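Local coordinates for branched-chain alpha-ketoacid decarboxylase (Lactococcus lactis, PDB 2VBF), which probably decarboxylates branched-chain and aromatic alpha-keto acids to aldehydes, using thiamine diphosphate and a magnesium ion as cofactors, at residues L32-E37 with E197-S202; L38-I43 with E62-I67; D319-I324 with I333-V338. One frame throughout, in Å; residues are numbered along the deposited sequence.

Interaction 1: L32-E37 with E197-S202; sequences LDRLHE and EKPALS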
ATOM      1  N   LEU A  32      21.286 -15.312  -1.297  1.00 13.42           N
ATOM      2  CA  LEU A  32      22.006 -14.083  -1.563  1.00 13.73           C
ATOM      3  C   LEU A  32      23.062 -14.286  -2.669  1.00 12.92           C
ATOM      4  O   LEU A  32      23.271 -13.402  -3.498  1.00 14.37           O
ATOM      5  CB  LEU A  32      22.605 -13.518  -0.265  1.00 12.71           C
ATOM      6  CG  LEU A  32      21.573 -13.013   0.772  1.00 13.96           C
ATOM      7  CD1 LEU A  32      22.232 -12.675   2.089  1.00 15.38           C
ATOM      8  CD2 LEU A  32      20.823 -11.806   0.223  1.00 16.40           C
ATOM      9  N   ASP A  33      23.685 -15.463  -2.707  1.00 15.25           N
ATOM     10  CA  ASP A  33      24.618 -15.787  -3.783  1.00 15.47           C
ATOM     11  C   ASP A  33      23.907 -15.767  -5.142  1.00 14.62           C
ATOM     12  O   ASP A  33      24.417 -15.184  -6.104  1.00 15.00           O
ATOM     13  CB  ASP A  33      25.285 -17.142  -3.558  1.00 16.78           C
ATOM     14  CG  ASP A  33      26.519 -17.066  -2.653  1.00 18.07           C
ATOM     15  OD1 ASP A  33      26.960 -15.962  -2.292  1.00 20.45           O
ATOM     16  OD2 ASP A  33      27.058 -18.133  -2.306  1.00 23.46           O
ATOM     17  N   ARG A  34      22.723 -16.378  -5.206  1.00 15.19           N
ATOM     18  CA  ARG A  34      21.947 -16.411  -6.447  1.00 15.42           C
ATOM     19  C   ARG A  34      21.500 -15.014  -6.865  1.00 15.11           C
ATOM     20  O   ARG A  34      21.546 -14.684  -8.041  1.00 16.08           O
ATOM     21  CB  ARG A  34      20.732 -17.325  -6.326  1.00 16.09           C
ATOM     22  CG  ARG A  34      21.051 -18.823  -6.253  1.00 15.01           C
ATOM     23  CD  ARG A  34      21.958 -19.284  -7.398  1.00 17.09           C
ATOM     24  NE  ARG A  34      21.815 -20.712  -7.686  1.00 17.51           N
ATOM     25  CZ  ARG A  34      22.524 -21.373  -8.604  1.00 18.26           C
ATOM     26  NH1 ARG A  34      23.460 -20.761  -9.310  1.00 19.27           N
ATOM     27  NH2 ARG A  34      22.315 -22.665  -8.807  1.00 19.46           N
ATOM     28  N   LEU A  35      21.071 -14.193  -5.903  1.00 15.33           N
ATOM     29  CA  LEU A  35      20.722 -12.801  -6.205  1.00 16.01           C
ATOM     30  C   LEU A  35      21.922 -12.033  -6.757  1.00 15.68           C
ATOM     31  O   LEU A  35      21.794 -11.284  -7.723  1.00 16.56           O
ATOM     32  CB  LEU A  35      20.129 -12.092  -4.980  1.00 16.44           C
ATOM     33  CG  LEU A  35      18.827 -12.681  -4.429  1.00 15.87           C
ATOM     34  CD1 LEU A  35      18.386 -11.836  -3.231  1.00 16.88           C
ATOM     35  CD2 LEU A  35      17.712 -12.777  -5.494  1.00 15.60           C
ATOM     36  N   HIS A  36      23.092 -12.223  -6.157  1.00 17.31           N
ATOM     37  CA  HIS A  36      24.328 -11.646  -6.697  1.00 17.66           C
ATOM     38  C   HIS A  36      24.580 -12.064  -8.148  1.00 17.32           C
ATOM     39  O   HIS A  36      24.950 -11.238  -8.975  1.00 17.63           O
ATOM     40  CB  HIS A  36      25.530 -12.032  -5.841  1.00 18.49           C
ATOM     41  CG  HIS A  36      26.843 -11.646  -6.448  1.00 20.43           C
ATOM     42  ND1 HIS A  36      27.302 -10.346  -6.459  1.00 22.73           N
ATOM     43  CD2 HIS A  36      27.788 -12.386  -7.077  1.00 21.93           C
ATOM     44  CE1 HIS A  36      28.476 -10.303  -7.063  1.00 22.97           C
ATOM     45  NE2 HIS A  36      28.791 -11.526  -7.455  1.00 21.07           N
ATOM     46  N   GLU A  37      24.380 -13.346  -8.452  1.00 17.80           N
ATOM     47  CA  GLU A  37      24.551 -13.851  -9.815  1.00 19.33           C
ATOM     48  C   GLU A  37      23.647 -13.135 -10.815  1.00 18.36           C
ATOM     49  O   GLU A  37      24.015 -12.961 -11.983  1.00 17.42           O
ATOM     50  CB  GLU A  37      24.219 -15.335  -9.909  1.00 19.47           C
ATOM     51  CG  GLU A  37      25.160 -16.297  -9.256  1.00 23.50           C
ATOM     52  CD  GLU A  37      24.719 -17.737  -9.493  1.00 23.19           C
ATOM     53  OE1 GLU A  37      24.055 -18.008 -10.520  1.00 29.70           O
ATOM     54  OE2 GLU A  37      25.041 -18.596  -8.657  1.00 28.53           O
ATOM     55  N   GLU A 197      24.580 -26.204   0.767  1.00 26.48           N
ATOM     56  CA  GLU A 197      25.833 -26.287   0.022  1.00 28.01           C
ATOM     57  C   GLU A 197      25.848 -25.223  -1.078  1.00 29.16           C
ATOM     58  O   GLU A 197      24.837 -24.997  -1.743  1.00 27.74           O
ATOM     59  CB  GLU A 197      25.985 -27.678  -0.596  1.00 29.69           C
ATOM     60  N   LYS A 198      26.992 -24.566  -1.253  1.00 31.01           N
ATOM     61  CA  LYS A 198      27.180 -23.597  -2.329  1.00 33.05           C
ATOM     62  C   LYS A 198      26.703 -24.148  -3.667  1.00 33.45           C
ATOM     63  O   LYS A 198      26.852 -25.346  -3.921  1.00 33.92           O
ATOM     64  CB  LYS A 198      28.659 -23.214  -2.466  1.00 34.86           C
ATOM     65  CG  LYS A 198      29.027 -21.891  -1.832  1.00 36.05           C
ATOM     66  CD  LYS A 198      30.350 -21.370  -2.382  1.00 36.58           C
ATOM     67  CE  LYS A 198      30.629 -19.956  -1.902  1.00 37.83           C
ATOM     68  NZ  LYS A 198      29.593 -19.004  -2.394  1.00 37.46           N
ATOM     69  N   PRO A 199      26.137 -23.281  -4.532  1.00 33.87           N
ATOM     70  CA  PRO A 199      25.715 -23.777  -5.844  1.00 34.89           C
ATOM     71  C   PRO A 199      26.889 -24.266  -6.700  1.00 35.61           C
ATOM     72  O   PRO A 199      27.933 -23.616  -6.758  1.00 34.65           O
ATOM     73  CB  PRO A 199      25.034 -22.565  -6.503  1.00 34.19           C
ATOM     74  CG  PRO A 199      24.949 -21.504  -5.488  1.00 34.34           C
ATOM     75  CD  PRO A 199      25.859 -21.844  -4.354  1.00 34.14           C
ATOM     76  N   ALA A 200      26.700 -25.405  -7.357  1.00 37.47           N
ATOM     77  CA  ALA A 200      27.726 -25.990  -8.219  1.00 37.96           C
ATOM     78  C   ALA A 200      27.764 -25.313  -9.592  1.00 38.54           C
ATOM     79  O   ALA A 200      28.840 -25.081 -10.146  1.00 40.10           O
ATOM     80  CB  ALA A 200      27.486 -27.491  -8.376  1.00 38.81           C
ATOM     81  N   LEU A 201      26.590 -24.998 -10.133  1.00 38.01           N
ATOM     82  CA  LEU A 201      26.483 -24.410 -11.465  1.00 38.63           C
ATOM     83  C   LEU A 201      25.716 -23.097 -11.415  1.00 38.08           C
ATOM     84  O   LEU A 201      24.939 -22.871 -10.499  1.00 37.70           O
ATOM     85  CB  LEU A 201      25.770 -25.380 -12.405  1.00 38.47           C
ATOM     86  CG  LEU A 201      26.446 -26.735 -12.631  1.00 39.53           C
ATOM     87  CD1 LEU A 201      25.627 -27.539 -13.618  1.00 39.59           C
ATOM     88  CD2 LEU A 201      27.872 -26.573 -13.129  1.00 39.29           C
ATOM     89  N   SER A 202      25.937 -22.237 -12.404  1.00 38.77           N
ATOM     90  CA  SER A 202      25.202 -20.980 -12.502  1.00 39.66           C
ATOM     91  C   SER A 202      23.773 -21.227 -12.981  1.00 40.24           C
ATOM     92  O   SER A 202      23.482 -22.263 -13.589  1.00 39.01           O
ATOM     93  CB  SER A 202      25.915 -20.003 -13.441  1.00 40.14           C
ATOM     94  OG  SER A 202      25.984 -20.515 -14.759  1.00 39.92           O
TER
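Arg34 reaches out from helix 27-37 and closes its guanidinium on the carbonyl oxygen of Leu201, while Pro199 lies against one face of the same group. Both terminal nitrogens serve the single oxygen: Arg34 NH1 meets Leu201 O at 2.8 Å on a lone pair in the carbonyl plane, and Arg34 NH2 meets it at 3.1 Å, nearly in line with the C=O bond. NH1 and NH2 grip it end-on, with the oxygen close to the guanidinium plane. With chi2 turned to -52°, the arginine chain bends early and then runs out past the proline ring, the two side chains sliding by each other in opposite directions. Pro199 CB rides over the centre of the guanidinium, 3.5 Å from Arg34 CZ. One turn on in the helix, Glu37 holds the rotation of the group from its edge: Arg34 NH1 also donates to Glu37 OE2 at 2.8 Å, on the syn lone pair, in a salt bridge. NE in turn pairs with Asp170 of helix 165-179, which ties the arginine to a second helix.

At the preceding helix residue, Lys198 NZ forms a salt bridge to Asp33 OD2 at 2.7 Å, approaching on the syn side but 35° out of the carboxylate plane. That carboxylate is shared, since Tyr25 OH bonds the same oxygen and Arg61 pairs with OD1. The loop following helix 189-192 is thus held to helix 27-37 by a salt bridge, one doubly gripped carbonyl and the proline packed on the guanidinium, and the flanking Glu37 and Asp170 carboxylates probably stabilise the arginine's positive charge.

Interaction 2: L38-I43 with E62-I67; sequences LGIEEI and EDMKWI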
ATOM      1  N   LEU A  38      22.452 -12.757 -10.354  1.00 17.97           N
ATOM      2  CA  LEU A  38      21.497 -12.008 -11.177  1.00 17.23           C
ATOM      3  C   LEU A  38      21.876 -10.535 -11.378  1.00 16.61           C
ATOM      4  O   LEU A  38      21.195  -9.826 -12.124  1.00 17.53           O
ATOM      5  CB  LEU A  38      20.089 -12.094 -10.571  1.00 18.23           C
ATOM      6  CG  LEU A  38      19.436 -13.478 -10.497  1.00 19.28           C
ATOM      7  CD1 LEU A  38      18.098 -13.414  -9.740  1.00 20.16           C
ATOM      8  CD2 LEU A  38      19.243 -14.066 -11.894  1.00 20.98           C
ATOM      9  N   GLY A  39      22.944 -10.074 -10.721  1.00 15.38           N
ATOM     10  CA  GLY A  39      23.421  -8.702 -10.857  1.00 15.70           C
ATOM     11  C   GLY A  39      22.849  -7.728  -9.841  1.00 15.24           C
ATOM     12  O   GLY A  39      23.073  -6.518  -9.956  1.00 15.99           O
ATOM     13  N   ILE A  40      22.122  -8.249  -8.856  1.00 15.14           N
ATOM     14  CA  ILE A  40      21.520  -7.432  -7.809  1.00 14.96           C
ATOM     15  C   ILE A  40      22.590  -7.067  -6.775  1.00 15.00           C
ATOM     16  O   ILE A  40      23.247  -7.943  -6.204  1.00 15.32           O
ATOM     17  CB  ILE A  40      20.311  -8.148  -7.122  1.00 14.46           C
ATOM     18  CG1 ILE A  40      19.226  -8.484  -8.159  1.00 14.08           C
ATOM     19  CG2 ILE A  40      19.704  -7.270  -6.015  1.00 14.71           C
ATOM     20  CD1 ILE A  40      18.176  -9.484  -7.667  1.00 13.58           C
ATOM     21  N   GLU A  41      22.735  -5.763  -6.544  1.00 15.96           N
ATOM     22  CA  GLU A  41      23.738  -5.225  -5.620  1.00 17.14           C
ATOM     23  C   GLU A  41      23.119  -4.474  -4.439  1.00 15.40           C
ATOM     24  O   GLU A  41      23.826  -4.012  -3.537  1.00 14.54           O
ATOM     25  CB  GLU A  41      24.680  -4.314  -6.408  1.00 17.90           C
ATOM     26  CG  GLU A  41      25.518  -5.084  -7.445  1.00 19.30           C
ATOM     27  CD  GLU A  41      26.270  -4.185  -8.412  1.00 22.69           C
ATOM     28  OE1 GLU A  41      26.283  -2.953  -8.245  1.00 25.96           O
ATOM     29  OE2 GLU A  41      26.860  -4.723  -9.367  1.00 28.97           O
ATOM     30  N   GLU A  42      21.790  -4.357  -4.452  1.00 14.44           N
ATOM     31  CA  GLU A  42      21.042  -3.621  -3.441  1.00 14.52           C
ATOM     32  C   GLU A  42      19.724  -4.344  -3.235  1.00 14.74           C
ATOM     33  O   GLU A  42      19.128  -4.780  -4.211  1.00 13.78           O
ATOM     34  CB  GLU A  42      20.755  -2.180  -3.909  1.00 14.70           C
ATOM     35  CG  GLU A  42      21.907  -1.189  -3.756  1.00 16.82           C
ATOM     36  CD  GLU A  42      22.880  -1.147  -4.926  1.00 18.00           C
ATOM     37  OE1 GLU A  42      22.591  -1.657  -6.032  1.00 14.89           O
ATOM     38  OE2 GLU A  42      23.963  -0.553  -4.745  1.00 21.02           O
ATOM     39  N   ILE A  43      19.276  -4.458  -1.980  1.00 13.29           N
ATOM     40  CA  ILE A  43      17.970  -5.046  -1.654  1.00 12.15           C
ATOM     41  C   ILE A  43      17.157  -4.021  -0.887  1.00 11.88           C
ATOM     42  O   ILE A  43      17.640  -3.422   0.081  1.00 11.36           O
ATOM     43  CB  ILE A  43      18.096  -6.351  -0.826  1.00 12.53           C
ATOM     44  CG1 ILE A  43      18.878  -7.388  -1.638  1.00 14.20           C
ATOM     45  CG2 ILE A  43      16.729  -6.894  -0.403  1.00 12.08           C
ATOM     46  CD1 ILE A  43      19.024  -8.757  -0.989  1.00 15.15           C
ATOM     47  N   GLU A  62      29.586  -8.294   1.612  1.00 25.59           N
ATOM     48  CA  GLU A  62      30.397  -7.174   1.101  1.00 25.90           C
ATOM     49  C   GLU A  62      29.877  -6.639  -0.222  1.00 25.83           C
ATOM     50  O   GLU A  62      30.161  -5.487  -0.576  1.00 28.35           O
ATOM     51  CB  GLU A  62      31.874  -7.543   0.918  1.00 28.33           C
ATOM     52  CG  GLU A  62      32.133  -8.797   0.095  1.00 30.28           C
ATOM     53  CD  GLU A  62      32.348 -10.005   0.972  1.00 33.62           C
ATOM     54  OE1 GLU A  62      31.639 -10.109   1.996  1.00 34.23           O
ATOM     55  OE2 GLU A  62      33.243 -10.832   0.659  1.00 36.28           O
ATOM     56  N   ASP A  63      29.111  -7.467  -0.938  1.00 23.06           N
ATOM     57  CA  ASP A  63      28.749  -7.200  -2.329  1.00 22.45           C
ATOM     58  C   ASP A  63      27.283  -6.800  -2.504  1.00 21.33           C
ATOM     59  O   ASP A  63      26.796  -6.708  -3.636  1.00 21.75           O
ATOM     60  CB  ASP A  63      29.031  -8.448  -3.182  1.00 22.77           C
ATOM     61  CG  ASP A  63      28.190  -9.646  -2.773  1.00 24.02           C
ATOM     62  OD1 ASP A  63      27.491  -9.579  -1.744  1.00 25.53           O
ATOM     63  OD2 ASP A  63      28.227 -10.671  -3.478  1.00 24.17           O
ATOM     64  N   MET A  64      26.615  -6.537  -1.386  1.00 20.42           N
ATOM     65  CA  MET A  64      25.165  -6.293  -1.361  0.50 20.85           C
ATOM     66  C   MET A  64      24.850  -5.291  -0.258  1.00 21.08           C
ATOM     67  O   MET A  64      25.334  -5.439   0.859  1.00 22.96           O
ATOM     68  CB  MET A  64      24.424  -7.604  -1.068  0.50 20.30           C
ATOM     69  CG  MET A  64      22.918  -7.585  -1.308  0.50 20.64           C
ATOM     70  SD  MET A  64      22.475  -7.798  -3.049  0.50 17.39           S
ATOM     71  CE  MET A  64      22.975  -9.499  -3.350  0.50 18.56           C
ATOM     72  N   LYS A  65      24.019  -4.295  -0.566  1.00 18.95           N
ATOM     73  CA  LYS A  65      23.645  -3.287   0.411  1.00 18.95           C
ATOM     74  C   LYS A  65      22.147  -3.351   0.708  1.00 16.94           C
ATOM     75  O   LYS A  65      21.336  -3.410  -0.211  1.00 16.43           O
ATOM     76  CB  LYS A  65      24.002  -1.890  -0.109  1.00 20.58           C
ATOM     77  CG  LYS A  65      23.950  -0.815   0.966  1.00 23.39           C
ATOM     78  CD  LYS A  65      24.154   0.578   0.399  1.00 24.30           C
ATOM     79  CE  LYS A  65      23.876   1.650   1.461  1.00 25.22           C
ATOM     80  NZ  LYS A  65      24.294   3.018   1.041  1.00 27.77           N
ATOM     81  N   TRP A  66      21.798  -3.328   1.993  1.00 15.26           N
ATOM     82  CA  TRP A  66      20.417  -3.104   2.421  1.00 14.85           C
ATOM     83  C   TRP A  66      20.093  -1.620   2.263  1.00 14.16           C
ATOM     84  O   TRP A  66      20.810  -0.752   2.786  1.00 14.07           O
ATOM     85  CB  TRP A  66      20.222  -3.524   3.873  1.00 12.98           C
ATOM     86  CG  TRP A  66      18.869  -3.201   4.426  1.00 12.19           C
ATOM     87  CD1 TRP A  66      18.571  -2.270   5.371  1.00 12.52           C
ATOM     88  CD2 TRP A  66      17.633  -3.803   4.045  1.00 12.62           C
ATOM     89  NE1 TRP A  66      17.214  -2.266   5.617  1.00 13.33           N
ATOM     90  CE2 TRP A  66      16.618  -3.197   4.805  1.00 11.13           C
ATOM     91  CE3 TRP A  66      17.285  -4.799   3.137  1.00 11.73           C
ATOM     92  CZ2 TRP A  66      15.277  -3.572   4.694  1.00 11.73           C
ATOM     93  CZ3 TRP A  66      15.964  -5.165   3.018  1.00 12.94           C
ATOM     94  CH2 TRP A  66      14.970  -4.561   3.798  1.00 12.42           C
ATOM     95  N   ILE A  67      18.999  -1.329   1.561  1.00 13.73           N
ATOM     96  CA  ILE A  67      18.487   0.030   1.460  1.00 13.80           C
ATOM     97  C   ILE A  67      17.042   0.013   1.954  1.00 13.39           C
ATOM     98  O   ILE A  67      16.122  -0.307   1.202  1.00 12.84           O
ATOM     99  CB  ILE A  67      18.624   0.584   0.040  1.00 14.01           C
ATOM    100  CG1 ILE A  67      20.107   0.538  -0.379  1.00 15.40           C
ATOM    101  CG2 ILE A  67      18.093   2.021  -0.036  1.00 14.15           C
ATOM    102  CD1 ILE A  67      20.424   1.253  -1.654  1.00 16.46           C
TER
HETATM  103  O   HOH W   1      25.842  -8.329  -5.461  1.00 28.15           O
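The carbonyl oxygens of Ile40 and Asp63 are bridged by one water, which donates to Ile40 O at 2.7 Å and to Asp63 O at 2.6 Å just where the two segments begin to run together. Beyond it the backbones pair directly. Lys65 N donates to Glu41 O from above the carbonyl plane, Ile43 N to Lys65 O at 2.9 Å, and Ile67 N to Ile43 O in a nearly straight bond (176° at the hydrogen). This alternation, with Glu42 opposite Lys65 and Ile43 opposite Trp66, is that of parallel strands; helix 52-60 links them in a beta-alpha-beta unit, and strand 65-68 is an outermost strand, within this chain, of the six-stranded parallel sheet of the N-terminal thiamine diphosphate-binding domain. In one of its two modelled conformers, Met64 folds back against segment 38-43: the bend at chi2 (81°) lays Met64 SD 3.9 Å from Ile43 CG1, and that at chi3 (68°) turns CE toward Ile40 O. Farther along, the CG2 branch of Ile43 meets the six-membered ring of Trp66 at CZ3, 3.9 Å away, the two side chains crossing at about a right angle. Trp66 also packs on Tyr495 of the second subunit. Glu42, on the face it shares with Lys65, runs alongside the Ile67 side chain, Glu42 CG touching Ile67 CD1 at 3.5 Å, while Glu42 OE1 bonds Tyr82 and Lys65 NZ extends away to pair with Glu468.

Interaction 3: D319-I324 with I333-V338; sequences DENKMI and IFNKVV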
ATOM      1  N   ASP A 319      -1.642  -3.655 -39.603  1.00 20.82           N
ATOM      2  CA  ASP A 319      -2.191  -4.787 -40.352  1.00 21.15           C
ATOM      3  C   ASP A 319      -1.451  -6.101 -40.053  1.00 20.95           C
ATOM      4  O   ASP A 319      -0.319  -6.310 -40.480  1.00 20.05           O
ATOM      5  CB  ASP A 319      -2.124  -4.464 -41.852  1.00 20.99           C
ATOM      6  CG  ASP A 319      -2.919  -5.425 -42.710  1.00 22.72           C
ATOM      7  OD1 ASP A 319      -3.294  -6.528 -42.252  1.00 25.01           O
ATOM      8  OD2 ASP A 319      -3.176  -5.051 -43.870  1.00 27.26           O
ATOM      9  N   GLU A 320      -2.118  -6.976 -39.302  1.00 21.66           N
ATOM     10  CA  GLU A 320      -1.653  -8.341 -39.031  1.00 22.56           C
ATOM     11  C   GLU A 320      -1.185  -9.104 -40.276  1.00 20.53           C
ATOM     12  O   GLU A 320      -0.240  -9.890 -40.211  1.00 19.91           O
ATOM     13  CB  GLU A 320      -2.765  -9.131 -38.309  1.00 24.86           C
ATOM     14  CG  GLU A 320      -4.152  -9.142 -39.022  1.00 29.49           C
ATOM     15  CD  GLU A 320      -4.846  -7.767 -39.076  1.00 32.86           C
ATOM     16  OE1 GLU A 320      -4.701  -6.967 -38.120  1.00 35.91           O
ATOM     17  OE2 GLU A 320      -5.524  -7.478 -40.092  1.00 38.04           O
ATOM     18  N   ASN A 321      -1.833  -8.861 -41.420  1.00 20.28           N
ATOM     19  CA  ASN A 321      -1.485  -9.562 -42.661  1.00 20.40           C
ATOM     20  C   ASN A 321      -0.110  -9.183 -43.211  1.00 20.27           C
ATOM     21  O   ASN A 321       0.436  -9.904 -44.044  1.00 19.89           O
ATOM     22  CB  ASN A 321      -2.542  -9.315 -43.739  1.00 21.58           C
ATOM     23  CG  ASN A 321      -3.915  -9.800 -43.331  1.00 23.41           C
ATOM     24  OD1 ASN A 321      -4.062 -10.895 -42.794  1.00 27.52           O
ATOM     25  ND2 ASN A 321      -4.931  -8.984 -43.584  1.00 26.49           N
ATOM     26  N   LYS A 322       0.433  -8.060 -42.732  1.00 19.01           N
ATOM     27  CA  LYS A 322       1.739  -7.556 -43.142  1.00 19.95           C
ATOM     28  C   LYS A 322       2.740  -7.580 -41.983  1.00 19.11           C
ATOM     29  O   LYS A 322       3.741  -6.864 -42.025  1.00 19.18           O
ATOM     30  CB  LYS A 322       1.604  -6.104 -43.631  1.00 21.20           C
ATOM     31  CG  LYS A 322       0.641  -5.882 -44.780  1.00 24.47           C
ATOM     32  CD  LYS A 322       0.455  -4.383 -45.041  1.00 25.00           C
ATOM     33  CE  LYS A 322      -0.875  -4.080 -45.755  1.00 27.75           C
ATOM     34  NZ  LYS A 322      -0.737  -3.803 -47.215  1.00 30.35           N
ATOM     35  N   MET A 323       2.493  -8.411 -40.970  1.00 17.48           N
ATOM     36  CA  MET A 323       3.230  -8.305 -39.706  1.00 18.15           C
ATOM     37  C   MET A 323       3.836  -9.617 -39.237  1.00 17.40           C
ATOM     38  O   MET A 323       3.223 -10.676 -39.383  1.00 18.45           O
ATOM     39  CB  MET A 323       2.279  -7.795 -38.625  1.00 17.80           C
ATOM     40  CG  MET A 323       2.922  -7.538 -37.257  1.00 18.44           C
ATOM     41  SD  MET A 323       1.692  -7.144 -36.003  1.00 20.31           S
ATOM     42  CE  MET A 323       1.211  -5.483 -36.505  1.00 19.66           C
ATOM     43  N   ILE A 324       5.043  -9.528 -38.682  1.00 16.70           N
ATOM     44  CA  ILE A 324       5.584 -10.551 -37.790  1.00 16.66           C
ATOM     45  C   ILE A 324       5.728  -9.885 -36.416  1.00 15.89           C
ATOM     46  O   ILE A 324       6.458  -8.900 -36.276  1.00 14.96           O
ATOM     47  CB  ILE A 324       6.939 -11.078 -38.278  1.00 17.64           C
ATOM     48  CG1 ILE A 324       6.761 -11.899 -39.557  1.00 17.73           C
ATOM     49  CG2 ILE A 324       7.615 -11.950 -37.207  1.00 17.80           C
ATOM     50  CD1 ILE A 324       8.028 -12.199 -40.270  1.00 17.46           C
ATOM     51  N   ILE A 333       3.177 -14.877 -37.056  1.00 21.26           N
ATOM     52  CA  ILE A 333       3.921 -14.772 -38.314  1.00 21.76           C
ATOM     53  C   ILE A 333       2.889 -14.697 -39.427  1.00 22.05           C
ATOM     54  O   ILE A 333       2.358 -15.723 -39.859  1.00 20.06           O
ATOM     55  CB  ILE A 333       4.853 -15.983 -38.562  1.00 22.81           C
ATOM     56  CG1 ILE A 333       5.719 -16.281 -37.337  1.00 24.86           C
ATOM     57  CG2 ILE A 333       5.738 -15.745 -39.774  1.00 21.99           C
ATOM     58  CD1 ILE A 333       5.015 -17.087 -36.299  1.00 27.36           C
ATOM     59  N   PHE A 334       2.580 -13.483 -39.870  1.00 20.93           N
ATOM     60  CA  PHE A 334       1.546 -13.285 -40.882  1.00 23.00           C
ATOM     61  C   PHE A 334       0.304 -14.115 -40.539  1.00 24.04           C
ATOM     62  O   PHE A 334      -0.157 -14.939 -41.341  1.00 25.57           O
ATOM     63  CB  PHE A 334       2.093 -13.622 -42.277  1.00 22.72           C
ATOM     64  CG  PHE A 334       3.320 -12.839 -42.638  1.00 22.51           C
ATOM     65  CD1 PHE A 334       3.266 -11.456 -42.711  1.00 23.20           C
ATOM     66  CD2 PHE A 334       4.534 -13.473 -42.883  1.00 22.04           C
ATOM     67  CE1 PHE A 334       4.396 -10.710 -43.035  1.00 22.87           C
ATOM     68  CE2 PHE A 334       5.666 -12.736 -43.198  1.00 21.79           C
ATOM     69  CZ  PHE A 334       5.595 -11.348 -43.276  1.00 23.19           C
ATOM     70  N   ASN A 335      -0.196 -13.907 -39.320  1.00 24.50           N
ATOM     71  CA  ASN A 335      -1.432 -14.516 -38.796  1.00 25.03           C
ATOM     72  C   ASN A 335      -1.307 -15.928 -38.250  1.00 25.51           C
ATOM     73  O   ASN A 335      -2.241 -16.401 -37.623  1.00 27.04           O
ATOM     74  CB  ASN A 335      -2.569 -14.535 -39.831  1.00 26.35           C
ATOM     75  CG  ASN A 335      -2.894 -13.155 -40.362  1.00 27.11           C
ATOM     76  OD1 ASN A 335      -3.186 -12.237 -39.592  1.00 30.22           O
ATOM     77  ND2 ASN A 335      -2.840 -13.000 -41.684  1.00 28.03           N
ATOM     78  N   LYS A 336      -0.165 -16.580 -38.454  1.00 25.23           N
ATOM     79  CA  LYS A 336       0.063 -17.914 -37.902  1.00 25.98           C
ATOM     80  C   LYS A 336       0.626 -17.763 -36.492  1.00 24.76           C
ATOM     81  O   LYS A 336       1.732 -17.260 -36.317  1.00 24.35           O
ATOM     82  CB  LYS A 336       1.045 -18.707 -38.768  1.00 26.86           C
ATOM     83  CG  LYS A 336       1.256 -20.160 -38.318  1.00 28.24           C
ATOM     84  CD  LYS A 336       2.675 -20.653 -38.618  1.00 29.78           C
ATOM     85  CE  LYS A 336       2.918 -22.037 -38.033  1.00 30.83           C
ATOM     86  NZ  LYS A 336       4.366 -22.329 -37.855  1.00 32.03           N
ATOM     87  N   VAL A 337      -0.134 -18.210 -35.492  1.00 25.10           N
ATOM     88  CA  VAL A 337       0.302 -18.119 -34.099  1.00 25.46           C
ATOM     89  C   VAL A 337       1.307 -19.224 -33.808  1.00 26.44           C
ATOM     90  O   VAL A 337       1.085 -20.387 -34.167  1.00 27.26           O
ATOM     91  CB  VAL A 337      -0.875 -18.230 -33.102  1.00 25.21           C
ATOM     92  CG1 VAL A 337      -0.366 -18.169 -31.660  1.00 25.71           C
ATOM     93  CG2 VAL A 337      -1.897 -17.139 -33.349  1.00 26.02           C
ATOM     94  N   VAL A 338       2.415 -18.854 -33.173  1.00 25.98           N
ATOM     95  CA  VAL A 338       3.428 -19.814 -32.735  1.00 28.08           C
ATOM     96  C   VAL A 338       3.767 -19.554 -31.272  1.00 29.51           C
ATOM     97  O   VAL A 338       3.707 -18.411 -30.802  1.00 28.88           O
ATOM     98  CB  VAL A 338       4.711 -19.735 -33.592  1.00 28.22           C
ATOM     99  CG1 VAL A 338       4.403 -20.048 -35.046  1.00 30.38           C
ATOM    100  CG2 VAL A 338       5.362 -18.364 -33.480  1.00 29.35           C
TER
HETATM  101  O   HOH W   2       0.724 -11.446 -38.004  1.00 15.85           O
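With chi1 near -56°, Phe334 sets its ring beside its own backbone N and back against strand 323-326, and Asn335, at a similar -57°, carries its amide across to Asn321. Both residues occupy the middle of a type I' beta turn from Ile333 to Lys336, the tight hairpin connection between strands 331-333 and 336-338 at the edge of the central domain's mixed sheet. Phe334 N donates to Met323 O at 2.9 Å, continuing the antiparallel pairing in which Ile324 faces Ile333 as a non-hydrogen-bonded pair. Ile324 CG1 lies over one face of the phenyl ring, offset toward its rim and 4.1 Å from the centroid in a CH-pi contact, and Ile324 CD1 touches Phe334 CE2 at 3.8 Å; the carbonyl carbon of Lys322 meets the ring edge near its plane. Helix 212-227 adds Ser224 beside the ring and Ile221 beside Ile324. Replacing Phe334 with an alanine would probably leave Ile324 CG1 and CD1 without their aromatic partner and open a gap beside the Lys322 carbonyl carbon. A water joins the two segments as well, accepting from Asn335 N at 2.9 Å while lying within donating distance of Glu320 O and Met323 O. At the exposed end, Asn335 OD1 touches Glu320 CG at 3.3 Å, and Asn335 ND2 donates to Asn321 OD1 at 2.7 Å, in that carbonyl's plane, with the two amides turned 74° apart.

Interactions 1 and 2 are neighbours, their centres about 14 Å apart, and interaction 2 is nested along the chain within the loop that interaction 1 closes. They share the helix 27-37 to strand 42-45 connection: Leu32 and Leu35 pack on Ile43, and Leu35 O probably bonds Ile40 N. Interaction 1 is a surface contact carried by charged side chains, whereas interaction 2 is partly buried and relies on parallel backbone pairing over apolar side chains. Interaction 3 stands apart in the central domain, about 42 Å from interaction 2 between centres; also partly buried, it combines antiparallel pairing with an aromatic contact and an exposed hydrogen bond between two asparagine side-chain amides.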